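Local coordinates for PPC domain-containing protein (PDB 2DT4) that is of unknown function but belongs to the plant- and prokaryote-conserved (PPC) family and assembles as a trimer, at residues A[78-83]-A[136-141]; A[12-17]-A[23-28]. All coordinates share one frame; numbering follows the deposited sequence.

Interaction 1: residues A[78-83]-A[136-141]; sequences NVSLKD and ALWEEL
W138 turns its indole N-H to S80 and brings its benzo ring against the N78 amide. The polar part of the contact is one hydrogen bond. NE1 of W138 donates to OG of S80 at 2.9 Å, with an N-H...O angle of 166°. OG lies in the plane of the indole, so the bond meets the ring edge squarely. Its position follows from the S80 side chain, where OG sits between the backbone N and the carbonyl carbon (chi1 61°). This gives the buried indole N-H its partner.

The remaining touches are van der Waals. The amide of N78 comes up to the benzo end of the indole, from the opposite direction to W138. Its OD1 is 3.6 Å from CZ2 of W138, and its ND2 is 3.6 Å from CH2 of the same ring. The amide and ring planes are 53° apart, so the two groups do not stack. At the far end, the extended K82 chain passes A136, with CE 3.6 Å from the A136 CB. A leucine in place of W138 would probably leave S80 OG without its indole donor and open a gap beside the N78 amide.

R128 of strand 127-128 ties the two segments together, bonding to N78 OD1 and to the backbone O of A136. N78 ND2 turns to E115 of the second subunit, and W138 packs on F14 of that subunit. The contact thus holds the C-terminal loop near the end of strand 69-82, with strand 85-95 pairing along that strand.

Interaction 2: residues A[12-17]-A[23-28]; sequences YLFRVP and LTYIKN
A strand-to-helix packing joins the end of strand 5-16 to helix 22-33, with Y25 of the helix set against F14, V16 and P17. The connection between the two elements is short, so the chain turns back and lays the helix beside the strand it has just left. The contact is apolar and all four touching residues are buried.

V16 meets the Y25 ring over one face. Its CG1 stands 3.8 Å from the ring centroid and 17° off the ring normal, a CH-pi contact. The other methyl, CG2, lies 3.8 Å from CD2 of Y25, so both branches of the valine bear on the ring. CG1 is anti to the backbone N (chi1 178°), which places it above the tyrosine.

F14 comes to the edge of the Y25 ring. CE1 of F14 is 3.6 Å from CE2 of Y25. The ring centroids are 5.8 Å apart and the planes are inclined at 45°, so the pair is oblique. P17 touches the ring carbon across from the one F14 meets, with CD 3.6 Å from CE1 of Y25. Proline and tyrosine side chains cross at about a right angle.

The phenol end is held by another chain: Y25 OH hydrogen-bonds to the backbone O of L141 of the third subunit. One tyrosine therefore fills the strand-helix interface with its ring and reaches the trimer interface with its hydroxyl. F14 also meets F29 of the same helix, while backbone bonds join F14 and V16 to strand 114-123. The arrangement is typical of a helix packed by apolar side chains on the face of a beta-sheet.

In the fold
Interaction 2 comes first along the chain and closes before interaction 1 opens. Their centres are about 20 Å apart, and both reach the same mixed sheet. Interaction 2 sets helix 22-33 against strand 5-16, while interaction 1 fixes the C-terminal loop to strand 69-82. They touch where V79 CG2 lies 4.2 Å from I26 CG2. Across subunits they are linked more closely. The loop of interaction 1 meets the strand and helix of interaction 2 on the neighbouring copy: the backbone O of W138 accepts a bond from R15 of the second subunit. Both contacts therefore lie at the subunit interface, and probably both contribute to the trimer.

Interaction 1: residues A[78-83]-A[136-141]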
ATOM      1  N   ASN A  78      -3.475 -10.167   0.854  1.00  9.40           N
ATOM      2  CA  ASN A  78      -4.390 -10.683   1.852  1.00  8.26           C
ATOM      3  C   ASN A  78      -4.132 -12.161   2.112  1.00  8.43           C
ATOM      4  O   ASN A  78      -3.453 -12.841   1.342  1.00  8.85           O
ATOM      5  CB  ASN A  78      -5.846 -10.421   1.402  1.00  8.39           C
ATOM      6  CG  ASN A  78      -6.141 -10.967   0.034  1.00  7.74           C
ATOM      7  OD1 ASN A  78      -6.043 -12.184  -0.172  1.00  9.70           O
ATOM      8  ND2 ASN A  78      -6.445 -10.076  -0.934  1.00  8.50           N
ATOM      9  N   VAL A  79      -4.672 -12.626   3.234  1.00  8.41           N
ATOM     10  CA  VAL A  79      -4.678 -14.032   3.641  1.00  8.62           C
ATOM     11  C   VAL A  79      -6.145 -14.445   3.757  1.00  8.71           C
ATOM     12  O   VAL A  79      -6.975 -13.701   4.299  1.00  9.27           O
ATOM     13  CB  VAL A  79      -3.941 -14.270   4.985  1.00  9.22           C
ATOM     14  CG1 VAL A  79      -3.899 -15.766   5.292  1.00  9.31           C
ATOM     15  CG2 VAL A  79      -2.519 -13.711   4.971  1.00 10.38           C
ATOM     16  N   SER A  80      -6.470 -15.609   3.208  1.00  8.27           N
ATOM     17  CA  SER A  80      -7.830 -16.135   3.296  1.00  8.59           C
ATOM     18  C   SER A  80      -7.797 -17.630   3.124  1.00  8.38           C
ATOM     19  O   SER A  80      -6.851 -18.174   2.614  1.00  9.70           O
ATOM     20  CB  SER A  80      -8.778 -15.453   2.300  1.00  7.79           C
ATOM     21  OG  SER A  80      -8.383 -15.631   0.965  1.00  9.37           O
ATOM     22  N   LEU A  81      -8.825 -18.287   3.606  1.00  9.51           N
ATOM     23  CA  LEU A  81      -8.921 -19.736   3.486  1.00 10.89           C
ATOM     24  C   LEU A  81      -8.997 -20.196   2.034  1.00 10.28           C
ATOM     25  O   LEU A  81      -9.753 -19.652   1.246  1.00 10.31           O
ATOM     26  CB  LEU A  81     -10.174 -20.199   4.230  1.00 11.56           C
ATOM     27  CG  LEU A  81     -10.594 -21.651   4.274  1.00 16.92           C
ATOM     28  CD1 LEU A  81      -9.632 -22.482   5.083  1.00 18.49           C
ATOM     29  CD2 LEU A  81     -11.998 -21.744   4.884  1.00 20.43           C
ATOM     30  N   LYS A  82      -8.197 -21.195   1.687  1.00 10.63           N
ATOM     31  CA  LYS A  82      -8.299 -21.878   0.403  1.00 12.42           C
ATOM     32  C   LYS A  82      -8.006 -23.350   0.667  1.00 13.24           C
ATOM     33  O   LYS A  82      -6.963 -23.699   1.226  1.00 13.22           O
ATOM     34  CB  LYS A  82      -7.321 -21.346  -0.639  1.00 13.23           C
ATOM     35  CG  LYS A  82      -7.410 -21.990  -2.029  1.00 16.19           C
ATOM     36  CD  LYS A  82      -6.337 -21.452  -2.915  1.00 18.72           C
ATOM     37  CE  LYS A  82      -6.318 -22.031  -4.319  1.00 21.85           C
ATOM     38  NZ  LYS A  82      -5.156 -21.415  -5.076  1.00 25.52           N
ATOM     39  N   ASP A  83      -8.961 -24.195   0.269  1.00 15.39           N
ATOM     40  CA  ASP A  83      -8.853 -25.632   0.481  1.00 17.64           C
ATOM     41  C   ASP A  83      -8.442 -25.979   1.930  1.00 17.23           C
ATOM     42  O   ASP A  83      -7.586 -26.838   2.149  1.00 18.82           O
ATOM     43  CB  ASP A  83      -7.862 -26.210  -0.535  1.00 18.67           C
ATOM     44  CG  ASP A  83      -8.215 -25.862  -1.994  1.00 23.38           C
ATOM     45  OD1 ASP A  83      -9.415 -25.807  -2.347  1.00 28.20           O
ATOM     46  OD2 ASP A  83      -7.341 -25.623  -2.863  1.00 30.10           O
ATOM     47  N   ALA A 136      -8.788 -18.633  -8.119  1.00 12.72           N
ATOM     48  CA  ALA A 136      -9.513 -18.994  -6.891  1.00 11.30           C
ATOM     49  C   ALA A 136      -9.900 -17.686  -6.225  1.00 12.17           C
ATOM     50  O   ALA A 136      -9.022 -16.920  -5.819  1.00 11.71           O
ATOM     51  CB  ALA A 136      -8.662 -19.821  -5.980  1.00 12.39           C
ATOM     52  N   LEU A 137     -11.200 -17.426  -6.188  1.00 11.11           N
ATOM     53  CA  LEU A 137     -11.699 -16.136  -5.665  1.00 11.17           C
ATOM     54  C   LEU A 137     -12.768 -16.277  -4.612  1.00 10.94           C
ATOM     55  O   LEU A 137     -13.438 -17.299  -4.510  1.00 11.45           O
ATOM     56  CB  LEU A 137     -12.337 -15.374  -6.839  1.00 10.80           C
ATOM     57  CG  LEU A 137     -11.438 -15.103  -8.061  1.00 11.43           C
ATOM     58  CD1 LEU A 137     -12.172 -14.506  -9.209  1.00 11.79           C
ATOM     59  CD2 LEU A 137     -10.238 -14.250  -7.673  1.00 12.64           C
ATOM     60  N   TRP A 138     -12.947 -15.221  -3.820  1.00 10.54           N
ATOM     61  CA  TRP A 138     -14.031 -15.120  -2.857  1.00  9.26           C
ATOM     62  C   TRP A 138     -15.360 -14.889  -3.582  1.00  9.59           C
ATOM     63  O   TRP A 138     -15.373 -14.395  -4.707  1.00  9.97           O
ATOM     64  CB  TRP A 138     -13.829 -13.888  -1.960  1.00  9.78           C
ATOM     65  CG  TRP A 138     -12.464 -13.778  -1.337  1.00  8.02           C
ATOM     66  CD1 TRP A 138     -11.650 -14.774  -0.947  1.00  9.41           C
ATOM     67  CD2 TRP A 138     -11.769 -12.560  -1.084  1.00  7.98           C
ATOM     68  NE1 TRP A 138     -10.476 -14.260  -0.451  1.00  8.54           N
ATOM     69  CE2 TRP A 138     -10.534 -12.894  -0.520  1.00  7.07           C
ATOM     70  CE3 TRP A 138     -12.085 -11.213  -1.256  1.00  9.61           C
ATOM     71  CZ2 TRP A 138      -9.600 -11.926  -0.138  1.00  9.08           C
ATOM     72  CZ3 TRP A 138     -11.148 -10.256  -0.918  1.00 10.72           C
ATOM     73  CH2 TRP A 138      -9.927 -10.619  -0.336  1.00  9.19           C
ATOM     74  N   GLU A 139     -16.446 -15.094  -2.850  1.00 10.39           N
ATOM     75  CA  GLU A 139     -17.774 -14.754  -3.395  1.00 11.38           C
ATOM     76  C   GLU A 139     -17.791 -13.236  -3.400  1.00 11.64           C
ATOM     77  O   GLU A 139     -17.370 -12.599  -2.427  1.00 11.72           O
ATOM     78  CB  GLU A 139     -18.885 -15.329  -2.506  1.00 12.11           C
ATOM     79  CG  GLU A 139     -20.260 -15.099  -3.095  1.00 15.19           C
ATOM     80  CD  GLU A 139     -21.384 -15.596  -2.203  1.00 20.47           C
ATOM     81  OE1 GLU A 139     -22.539 -15.172  -2.449  1.00 23.23           O
ATOM     82  OE2 GLU A 139     -21.102 -16.349  -1.244  1.00 22.35           O
ATOM     83  N   GLU A 140     -18.201 -12.655  -4.517  1.00 11.37           N
ATOM     84  CA  GLU A 140     -18.208 -11.209  -4.668  1.00 11.16           C
ATOM     85  C   GLU A 140     -19.236 -10.540  -3.780  1.00 11.57           C
ATOM     86  O   GLU A 140     -20.239 -11.161  -3.350  1.00 12.79           O
ATOM     87  CB  GLU A 140     -18.488 -10.855  -6.117  1.00 11.25           C
ATOM     88  CG  GLU A 140     -19.934 -11.092  -6.556  1.00 12.38           C
ATOM     89  CD  GLU A 140     -20.104 -10.997  -8.062  1.00 17.81           C
ATOM     90  OE1 GLU A 140     -21.251 -10.836  -8.515  1.00 20.57           O
ATOM     91  OE2 GLU A 140     -19.103 -11.079  -8.790  1.00 23.65           O
ATOM     92  N   LEU A 141     -19.004  -9.240  -3.566  1.00 11.04           N
ATOM     93  CA  LEU A 141     -19.929  -8.407  -2.801  1.00 11.76           C
ATOM     94  C   LEU A 141     -20.731  -7.612  -3.837  1.00 12.16           C
ATOM     95  O   LEU A 141     -20.253  -6.652  -4.430  1.00 11.25           O
ATOM     96  CB  LEU A 141     -19.225  -7.499  -1.794  1.00 11.99           C
ATOM     97  CG  LEU A 141     -20.114  -6.525  -1.014  1.00 15.27           C
ATOM     98  CD1 LEU A 141     -21.121  -7.294  -0.180  1.00 17.76           C
ATOM     99  CD2 LEU A 141     -19.304  -5.637  -0.120  1.00 16.76           C
TER

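Interaction 2: residues A[12-17]-A[23-28]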
ATOM      1  N   TYR A  12      -0.060  -7.238  13.807  1.00  7.27           N
ATOM      2  CA  TYR A  12       1.343  -7.590  13.839  1.00  7.54           C
ATOM      3  C   TYR A  12       2.224  -6.714  12.947  1.00  7.95           C
ATOM      4  O   TYR A  12       1.785  -6.211  11.915  1.00  7.74           O
ATOM      5  CB  TYR A  12       1.552  -9.041  13.387  1.00  7.79           C
ATOM      6  CG  TYR A  12       0.712 -10.114  14.084  1.00  7.49           C
ATOM      7  CD1 TYR A  12       1.254 -10.889  15.091  1.00  7.80           C
ATOM      8  CD2 TYR A  12      -0.603 -10.362  13.704  1.00  8.98           C
ATOM      9  CE1 TYR A  12       0.517 -11.885  15.696  1.00  8.90           C
ATOM     10  CE2 TYR A  12      -1.331 -11.368  14.288  1.00  9.53           C
ATOM     11  CZ  TYR A  12      -0.771 -12.114  15.289  1.00  8.97           C
ATOM     12  OH  TYR A  12      -1.502 -13.149  15.856  1.00 10.91           O
ATOM     13  N   LEU A  13       3.472  -6.548  13.361  1.00  7.99           N
ATOM     14  CA  LEU A  13       4.489  -5.836  12.602  1.00  7.19           C
ATOM     15  C   LEU A  13       5.795  -6.536  12.910  1.00  7.88           C
ATOM     16  O   LEU A  13       6.151  -6.650  14.081  1.00  8.75           O
ATOM     17  CB  LEU A  13       4.556  -4.354  13.009  1.00  8.29           C
ATOM     18  CG  LEU A  13       5.595  -3.553  12.210  1.00  7.85           C
ATOM     19  CD1 LEU A  13       5.293  -3.550  10.712  1.00  7.99           C
ATOM     20  CD2 LEU A  13       5.678  -2.139  12.768  1.00  9.43           C
ATOM     21  N   PHE A  14       6.475  -7.027  11.876  1.00  7.58           N
ATOM     22  CA  PHE A  14       7.644  -7.876  12.087  1.00  7.63           C
ATOM     23  C   PHE A  14       8.579  -7.866  10.904  1.00  8.54           C
ATOM     24  O   PHE A  14       8.181  -7.550   9.756  1.00  8.27           O
ATOM     25  CB  PHE A  14       7.237  -9.327  12.413  1.00  7.82           C
ATOM     26  CG  PHE A  14       6.266  -9.938  11.441  1.00  8.51           C
ATOM     27  CD1 PHE A  14       6.690 -10.472  10.234  1.00  9.21           C
ATOM     28  CD2 PHE A  14       4.927  -9.946  11.724  1.00  9.81           C
ATOM     29  CE1 PHE A  14       5.761 -11.001   9.321  1.00 10.72           C
ATOM     30  CE2 PHE A  14       4.012 -10.475  10.843  1.00 11.94           C
ATOM     31  CZ  PHE A  14       4.419 -10.987   9.628  1.00 10.67           C
ATOM     32  N   ARG A  15       9.823  -8.241  11.194  1.00  8.65           N
ATOM     33  CA  ARG A  15      10.795  -8.504  10.166  1.00  8.92           C
ATOM     34  C   ARG A  15      10.931  -9.983   9.919  1.00  9.33           C
ATOM     35  O   ARG A  15      11.164 -10.762  10.837  1.00  8.75           O
ATOM     36  CB  ARG A  15      12.162  -7.942  10.530  1.00  9.91           C
ATOM     37  CG  ARG A  15      13.163  -8.237   9.456  1.00 11.20           C
ATOM     38  CD  ARG A  15      14.368  -7.363   9.492  1.00 15.92           C
ATOM     39  NE  ARG A  15      15.207  -7.663  10.631  1.00 16.40           N
ATOM     40  CZ  ARG A  15      16.242  -8.511  10.627  1.00 16.85           C
ATOM     41  NH1 ARG A  15      16.983  -8.672  11.729  1.00 14.68           N
ATOM     42  NH2 ARG A  15      16.516  -9.235   9.580  1.00 20.86           N
ATOM     43  N   VAL A  16      10.795 -10.345   8.652  1.00  9.04           N
ATOM     44  CA  VAL A  16      10.940 -11.714   8.209  1.00  9.28           C
ATOM     45  C   VAL A  16      12.439 -12.034   8.094  1.00  8.84           C
ATOM     46  O   VAL A  16      13.176 -11.266   7.488  1.00  9.44           O
ATOM     47  CB  VAL A  16      10.254 -11.889   6.824  1.00  8.82           C
ATOM     48  CG1 VAL A  16      10.432 -13.297   6.321  1.00  9.02           C
ATOM     49  CG2 VAL A  16       8.802 -11.517   6.870  1.00  9.56           C
ATOM     50  N   PRO A  17      12.902 -13.163   8.649  1.00 10.46           N
ATOM     51  CA  PRO A  17      14.316 -13.523   8.523  1.00 11.86           C
ATOM     52  C   PRO A  17      14.839 -13.604   7.090  1.00 11.87           C
ATOM     53  O   PRO A  17      14.149 -14.074   6.185  1.00 10.87           O
ATOM     54  CB  PRO A  17      14.377 -14.890   9.205  1.00 12.54           C
ATOM     55  CG  PRO A  17      13.324 -14.848  10.189  1.00 11.40           C
ATOM     56  CD  PRO A  17      12.184 -14.113   9.498  1.00 11.19           C
ATOM     57  N   LEU A  23       6.163 -15.558   0.741  1.00  9.51           N
ATOM     58  CA  LEU A  23       4.792 -16.088   0.771  1.00 10.47           C
ATOM     59  C   LEU A  23       4.705 -17.268   1.727  1.00  9.98           C
ATOM     60  O   LEU A  23       3.768 -17.363   2.533  1.00 10.64           O
ATOM     61  CB  LEU A  23       4.231 -16.469  -0.621  1.00 10.60           C
ATOM     62  CG  LEU A  23       4.068 -15.297  -1.593  1.00 13.08           C
ATOM     63  CD1 LEU A  23       3.742 -15.857  -2.959  1.00 15.68           C
ATOM     64  CD2 LEU A  23       2.988 -14.328  -1.136  1.00 13.75           C
ATOM     65  N   THR A  24       5.722 -18.125   1.671  1.00  9.98           N
ATOM     66  CA  THR A  24       5.805 -19.292   2.532  1.00 10.08           C
ATOM     67  C   THR A  24       5.834 -18.882   3.977  1.00 10.00           C
ATOM     68  O   THR A  24       5.086 -19.420   4.783  1.00 10.10           O
ATOM     69  CB  THR A  24       7.029 -20.119   2.142  1.00  9.89           C
ATOM     70  OG1 THR A  24       6.865 -20.580   0.795  1.00 11.90           O
ATOM     71  CG2 THR A  24       7.121 -21.392   2.992  1.00 11.62           C
ATOM     72  N   TYR A  25       6.656 -17.897   4.324  1.00  9.64           N
ATOM     73  CA  TYR A  25       6.756 -17.469   5.710  1.00  9.21           C
ATOM     74  C   TYR A  25       5.420 -16.917   6.199  1.00  8.85           C
ATOM     75  O   TYR A  25       4.972 -17.237   7.277  1.00  9.48           O
ATOM     76  CB  TYR A  25       7.851 -16.403   5.876  1.00  8.72           C
ATOM     77  CG  TYR A  25       7.950 -15.814   7.258  1.00 10.16           C
ATOM     78  CD1 TYR A  25       8.897 -16.260   8.174  1.00 11.34           C
ATOM     79  CD2 TYR A  25       7.080 -14.817   7.666  1.00 10.49           C
ATOM     80  CE1 TYR A  25       8.979 -15.710   9.436  1.00 10.28           C
ATOM     81  CE2 TYR A  25       7.155 -14.268   8.923  1.00 11.98           C
ATOM     82  CZ  TYR A  25       8.101 -14.718   9.794  1.00 12.56           C
ATOM     83  OH  TYR A  25       8.190 -14.146  11.028  1.00 13.78           O
ATOM     84  N   ILE A  26       4.762 -16.099   5.385  1.00  8.36           N
ATOM     85  CA  ILE A  26       3.539 -15.468   5.844  1.00  8.86           C
ATOM     86  C   ILE A  26       2.499 -16.576   6.072  1.00  9.16           C
ATOM     87  O   ILE A  26       1.800 -16.539   7.070  1.00  8.88           O
ATOM     88  CB  ILE A  26       3.027 -14.349   4.878  1.00  9.03           C
ATOM     89  CG1 ILE A  26       4.003 -13.168   4.869  1.00  8.72           C
ATOM     90  CG2 ILE A  26       1.627 -13.882   5.312  1.00 11.26           C
ATOM     91  CD1 ILE A  26       3.799 -12.252   3.737  1.00 10.20           C
ATOM     92  N   LYS A  27       2.428 -17.564   5.174  1.00  9.60           N
ATOM     93  CA  LYS A  27       1.535 -18.716   5.345  1.00  9.20           C
ATOM     94  C   LYS A  27       1.821 -19.470   6.646  1.00  8.66           C
ATOM     95  O   LYS A  27       0.903 -19.746   7.442  1.00  9.27           O
ATOM     96  CB  LYS A  27       1.636 -19.663   4.156  1.00 10.16           C
ATOM     97  CG  LYS A  27       0.814 -20.939   4.349  1.00 11.16           C
ATOM     98  CD  LYS A  27       0.791 -21.832   3.098  1.00 17.68           C
ATOM     99  CE  LYS A  27       0.004 -23.083   3.379  1.00 22.16           C
ATOM    100  NZ  LYS A  27      -0.521 -23.871   2.202  1.00 27.36           N
ATOM    101  N   ASN A  28       3.098 -19.777   6.883  1.00  8.98           N
ATOM    102  CA  ASN A  28       3.487 -20.516   8.077  1.00  9.18           C
ATOM    103  C   ASN A  28       3.226 -19.725   9.369  1.00  9.18           C
ATOM    104  O   ASN A  28       2.857 -20.291  10.417  1.00  9.81           O
ATOM    105  CB  ASN A  28       4.967 -20.917   7.956  1.00  9.77           C
ATOM    106  CG  ASN A  28       5.164 -22.092   6.978  1.00 10.20           C
ATOM    107  OD1 ASN A  28       4.216 -22.864   6.732  1.00 13.49           O
ATOM    108  ND2 ASN A  28       6.371 -22.232   6.426  1.00 11.05           N
TER